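Local coordinates for peptidoglycan-N-acetylglucosamine deacetylase BC_1974 (PDB 5N1P), which catalyses the metal-dependent removal of acetyl groups from N-acetylglucosamine residues of peptidoglycan, at residues A[131-134]-A[135-138]. Residues are numbered along the deposited sequence; the frame is centred on the assembly and turned at random.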
loop_
_atom_site.group_PDB
_atom_site.type_symbol
_atom_site.label_atom_id
_atom_site.label_comp_id
_atom_site.label_asym_id
_atom_site.label_seq_id
_atom_site.Cartn_x
_atom_site.Cartn_y
_atom_site.Cartn_z
ATOM N N TRP A 131 8.808 2.637 10.291
ATOM C CA TRP A 131 9.053 1.667 11.359
ATOM C C TRP A 131 10.236 2.035 12.255
ATOM O O TRP A 131 10.326 1.571 13.394
ATOM C CB TRP A 131 9.298 0.273 10.771
ATOM C CG TRP A 131 10.543 0.179 9.933
ATOM C CD1 TRP A 131 10.637 0.406 8.587
ATOM C CD2 TRP A 131 11.861 -0.203 10.367
ATOM N NE1 TRP A 131 11.927 0.221 8.169
ATOM C CE2 TRP A 131 12.696 -0.161 9.235
ATOM C CE3 TRP A 131 12.417 -0.550 11.603
ATOM C CZ2 TRP A 131 14.058 -0.469 9.298
ATOM C CZ3 TRP A 131 13.771 -0.870 11.666
ATOM C CH2 TRP A 131 14.576 -0.824 10.516
ATOM N N ARG A 132 11.158 2.849 11.747
ATOM C CA ARG A 132 12.332 3.248 12.528
ATOM C C ARG A 132 11.946 4.041 13.769
ATOM O O ARG A 132 12.673 4.073 14.758
ATOM C CB ARG A 132 13.293 4.088 11.690
ATOM C CG ARG A 132 14.162 3.303 10.736
ATOM C CD ARG A 132 15.361 4.135 10.365
ATOM N NE ARG A 132 16.173 3.524 9.318
ATOM C CZ ARG A 132 17.192 4.135 8.726
ATOM N NH1 ARG A 132 17.522 5.368 9.084
ATOM N NH2 ARG A 132 17.879 3.512 7.777
ATOM N N TYR A 133 10.793 4.694 13.713
ATOM C CA TYR A 133 10.413 5.592 14.780
ATOM C C TYR A 133 9.232 5.034 15.565
ATOM O O TYR A 133 8.543 5.771 16.252
ATOM C CB TYR A 133 10.122 6.978 14.196
ATOM C CG TYR A 133 11.124 7.332 13.109
ATOM C CD1 TYR A 133 10.793 7.205 11.770
ATOM C CD2 TYR A 133 12.416 7.736 13.432
ATOM C CE1 TYR A 133 11.704 7.496 10.774
ATOM C CE2 TYR A 133 13.342 8.027 12.441
ATOM C CZ TYR A 133 12.974 7.899 11.114
ATOM O OH TYR A 133 13.870 8.188 10.112
ATOM N N ASN A 134 9.027 3.720 15.481
ATOM C CA ASN A 134 8.003 3.067 16.302
ATOM C C ASN A 134 8.210 3.348 17.788
ATOM O O ASN A 134 9.332 3.254 18.298
ATOM C CB ASN A 134 7.989 1.554 16.064
ATOM C CG ASN A 134 7.325 1.171 14.751
ATOM O OD1 ASN A 134 6.550 1.941 14.182
ATOM N ND2 ASN A 134 7.622 -0.035 14.270
ATOM N N LYS A 135 7.118 3.710 18.461
ATOM C CA LYS A 135 7.091 3.977 19.903
ATOM C C LYS A 135 7.835 5.249 20.312
ATOM O O LYS A 135 8.061 5.476 21.497
ATOM C CB LYS A 135 7.653 2.786 20.691
ATOM C CG LYS A 135 7.050 1.445 20.319
ATOM C CD LYS A 135 6.404 0.778 21.518
ATOM C CE LYS A 135 6.170 -0.702 21.257
ATOM N NZ LYS A 135 5.993 -1.476 22.518
ATOM N N MET A 136 8.204 6.078 19.341
ATOM C CA MET A 136 8.798 7.382 19.631
ATOM C C MET A 136 7.694 8.444 19.637
ATOM O O MET A 136 6.611 8.192 19.112
ATOM C CB MET A 136 9.886 7.711 18.606
ATOM C CG MET A 136 11.093 6.794 18.699
ATOM S SD MET A 136 12.368 7.188 17.489
ATOM C CE MET A 136 12.368 8.982 17.570
ATOM N N PRO A 137 7.952 9.618 20.245
ATOM C CA PRO A 137 6.952 10.698 20.257
ATOM C C PRO A 137 6.423 11.012 18.863
ATOM O O PRO A 137 7.202 11.164 17.920
ATOM C CB PRO A 137 7.730 11.882 20.830
ATOM C CG PRO A 137 8.709 11.247 21.750
ATOM C CD PRO A 137 9.139 9.977 21.040
ATOM N N VAL A 138 5.105 11.103 18.742
ATOM C CA VAL A 138 4.459 11.041 17.440
ATOM C C VAL A 138 4.746 12.229 16.529
ATOM O O VAL A 138 5.061 12.044 15.358
ATOM C CB VAL A 138 2.937 10.891 17.605
ATOM C CG1 VAL A 138 2.239 10.960 16.256
ATOM C CG2 VAL A 138 2.625 9.577 18.304
#
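Tyr-133 and Met-136 occupy the two ends of a type II beta turn, and both their backbones and their side chains meet. The turn is identified by its closing hydrogen bond, from Met-136 N to Tyr-133 O at 3.1 Å, and by its corner torsions: Asn-134 is extended, whereas Lys-135 has a positive phi of 70°. The N-H...O angle of 155° is fairly straight, although the donor lies well above the carbonyl plane.

Followed outward, the Met-136 side chain bends back along the turn. Its CB sits 3.3 Å from Tyr-133 O, the same oxygen that accepts the closing bond. CG lies against that oxygen too and reaches the neighbourhood of Asn-134 O. With CG beside its own backbone N and the next torsion fully extended, SD is carried to Tyr-133, 3.7 Å from its CA and next to CB and CD2. The sulfur stands 5.4 Å from the ring centroid and 84° off the ring normal, which makes this a Met-aromatic contact at the ring edge. The chain bends at its last torsion, leaving Met-136 CE 4.3 Å from Tyr-133 CD2, slightly farther than SD. One face of the same ring carries Arg-132 CB, 3.7 Å above the plane and over its centre.

The turn lies at the surface, in the loop between strand 126-127 and helix 138-152 of the NodB homology region, with Pro-137 at the helix N-cap. The Tyr-133 side chain packs on Ala-141, Gln-144 and Ile-145 of that helix, and its OH is hydrogen-bonded to Asn-148 ND2. At the corner, the side chains of Asn-134 and His-163, the probable proton donor, are about 7 Å apart, while Asn-134 OD1 accepts a hydrogen bond from Gln-168 NE2.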